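Local coordinates for sporulation and cell division protein SsgA (Streptomyces sp. Ag82_O1-9, PDB 6SLC) that probably takes part in sporulation-specific cell division, like SsgB, the Streptomyces protein that recruits FtsZ, at residues S126-K129 / R130-A133. Numbering follows the deposited sequence.
Sequences SFLK and RTDA
T131 lays its methyl over one face of the F127 ring, four residues back along helix 121-134. CG2 of T131 stands 3.9 Å from the centroid of the F127 ring, 20° off its normal, a CH-pi contact displaced toward the rim at CZ. The ring packs against V25 and C27 of strand 19-34 and L47 and Y49 of strand 40-50; a flat hydrocarbon suits this seam between helix and sheet. At the edge of the same ring lies R130, NH1 of R130 4.2 Å from CD1 of F127. A bend at chi3 (55°) swings the guanidinium back there, and so long a side chain, rich in donors, can pass the ring and hydrogen-bond O of S26 through NH1.

Threonine serves two needs: while the methyl meets the ring, OG1 of T131 donates to O of L128 at 2.6 Å. O of L128 also accepts from N of D132, at 2.9 Å. With CG beside its backbone N (chi1 -65°), D132 turns its carboxylate back over this carbonyl, OD1 of D132 coming within 3.1 Å of O of L128 with no proton to share. An acid suits the place because R75 is near: its NH1 hydrogen-bonds OG1 of T131 and pairs weakly, at long range, with OD1. The chemistry thus implies an apolar helix side on the sheet beside a cluster of oxygens whose mutual repulsion the charge of R75 may partly offset.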
ATOM      1  N   SER A 126     -14.751   9.819 -17.105  1.00 49.67           N
ATOM      2  CA  SER A 126     -15.706   9.390 -16.060  1.00 56.27           C
ATOM      3  C   SER A 126     -14.985   9.340 -14.704  1.00 49.83           C
ATOM      4  O   SER A 126     -15.575   9.775 -13.682  1.00 53.35           O
ATOM      5  CB  SER A 126     -16.331   8.063 -16.448  1.00 58.77           C
ATOM      6  OG  SER A 126     -16.757   7.361 -15.292  1.00 70.16           O
ATOM      7  N   PHE A 127     -13.739   8.863 -14.690  1.00 45.96           N
ATOM      8  CA  PHE A 127     -12.882   8.867 -13.478  1.00 46.70           C
ATOM      9  C   PHE A 127     -12.603  10.320 -13.047  1.00 49.41           C
ATOM     10  O   PHE A 127     -12.803  10.667 -11.858  1.00 48.63           O
ATOM     11  CB  PHE A 127     -11.586   8.085 -13.702  1.00 44.74           C
ATOM     12  CG  PHE A 127     -10.560   8.331 -12.625  1.00 40.36           C
ATOM     13  CD1 PHE A 127     -10.753   7.881 -11.320  1.00 44.48           C
ATOM     14  CD2 PHE A 127      -9.436   9.085 -12.905  1.00 43.53           C
ATOM     15  CE1 PHE A 127      -9.795   8.126 -10.348  1.00 45.90           C
ATOM     16  CE2 PHE A 127      -8.483   9.335 -11.933  1.00 43.76           C
ATOM     17  CZ  PHE A 127      -8.663   8.856 -10.660  1.00 45.87           C
ATOM     18  N   LEU A 128     -12.185  11.177 -13.984  1.00 43.95           N
ATOM     19  CA  LEU A 128     -11.874  12.587 -13.635  1.00 46.74           C
ATOM     20  C   LEU A 128     -13.131  13.286 -13.093  1.00 48.08           C
ATOM     21  O   LEU A 128     -12.979  14.084 -12.147  1.00 44.99           O
ATOM     22  CB  LEU A 128     -11.289  13.297 -14.853  1.00 46.91           C
ATOM     23  CG  LEU A 128      -9.886  12.853 -15.255  1.00 47.11           C
ATOM     24  CD1 LEU A 128      -9.451  13.531 -16.541  1.00 51.52           C
ATOM     25  CD2 LEU A 128      -8.888  13.132 -14.150  1.00 47.20           C
ATOM     26  N   LYS A 129     -14.324  12.972 -13.609  1.00 46.22           N
ATOM     27  CA  LYS A 129     -15.608  13.559 -13.121  1.00 45.75           C
ATOM     28  C   LYS A 129     -15.861  13.119 -11.681  1.00 47.02           C
ATOM     29  O   LYS A 129     -16.340  13.941 -10.890  1.00 50.97           O
ATOM     30  CB  LYS A 129     -16.785  13.220 -14.032  1.00 52.71           C
ATOM     31  CG  LYS A 129     -16.837  14.045 -15.321  1.00 61.05           C
ATOM     32  CD  LYS A 129     -18.065  13.777 -16.174  1.00 78.57           C
ATOM     33  CE  LYS A 129     -18.165  14.658 -17.405  1.00 89.84           C
ATOM     34  NZ  LYS A 129     -19.210  14.176 -18.345  1.00 95.56           N
ATOM     35  N   ARG A 130     -15.485  11.895 -11.328  1.00 45.74           N
ATOM     36  CA  ARG A 130     -15.605  11.411  -9.930  1.00 47.51           C
ATOM     37  C   ARG A 130     -14.616  12.179  -9.046  1.00 44.44           C
ATOM     38  O   ARG A 130     -15.007  12.583  -7.935  1.00 48.24           O
ATOM     39  CB  ARG A 130     -15.464   9.886  -9.896  1.00 51.00           C
ATOM     40  CG  ARG A 130     -16.661   9.179 -10.521  1.00 50.37           C
ATOM     41  CD  ARG A 130     -16.442   7.703 -10.743  1.00 51.24           C
ATOM     42  NE  ARG A 130     -16.050   7.140  -9.462  1.00 51.52           N
ATOM     43  CZ  ARG A 130     -15.012   6.337  -9.262  1.00 53.91           C
ATOM     44  NH1 ARG A 130     -14.284   5.907 -10.290  1.00 58.10           N
ATOM     45  NH2 ARG A 130     -14.731   5.963  -8.026  1.00 48.29           N
ATOM     46  N   THR A 131     -13.397  12.446  -9.523  1.00 44.18           N
ATOM     47  CA  THR A 131     -12.417  13.256  -8.745  1.00 45.87           C
ATOM     48  C   THR A 131     -12.949  14.680  -8.589  1.00 41.66           C
ATOM     49  O   THR A 131     -12.755  15.260  -7.521  1.00 40.77           O
ATOM     50  CB  THR A 131     -11.006  13.247  -9.341  1.00 45.71           C
ATOM     51  OG1 THR A 131     -10.951  14.140 -10.451  1.00 42.68           O
ATOM     52  CG2 THR A 131     -10.561  11.854  -9.734  1.00 44.91           C
ATOM     53  N   ASP A 132     -13.626  15.206  -9.602  1.00 42.84           N
ATOM     54  CA  ASP A 132     -14.193  16.583  -9.572  1.00 49.96           C
ATOM     55  C   ASP A 132     -15.338  16.673  -8.560  1.00 50.50           C
ATOM     56  O   ASP A 132     -15.487  17.742  -7.950  1.00 48.70           O
ATOM     57  CB  ASP A 132     -14.714  17.009 -10.942  1.00 50.38           C
ATOM     58  CG  ASP A 132     -13.624  17.124 -11.991  1.00 50.25           C
ATOM     59  OD1 ASP A 132     -12.419  17.118 -11.605  1.00 52.75           O
ATOM     60  OD2 ASP A 132     -13.976  17.225 -13.181  1.00 50.01           O
ATOM     61  N   ALA A 133     -16.109  15.600  -8.378  1.00 46.74           N
ATOM     62  CA  ALA A 133     -17.181  15.569  -7.363  1.00 47.31           C
ATOM     63  C   ALA A 133     -16.558  15.609  -5.957  1.00 49.72           C
ATOM     64  O   ALA A 133     -17.136  16.235  -5.073  1.00 54.83           O
ATOM     65  CB  ALA A 133     -18.056  14.365  -7.571  1.00 46.28           C
TER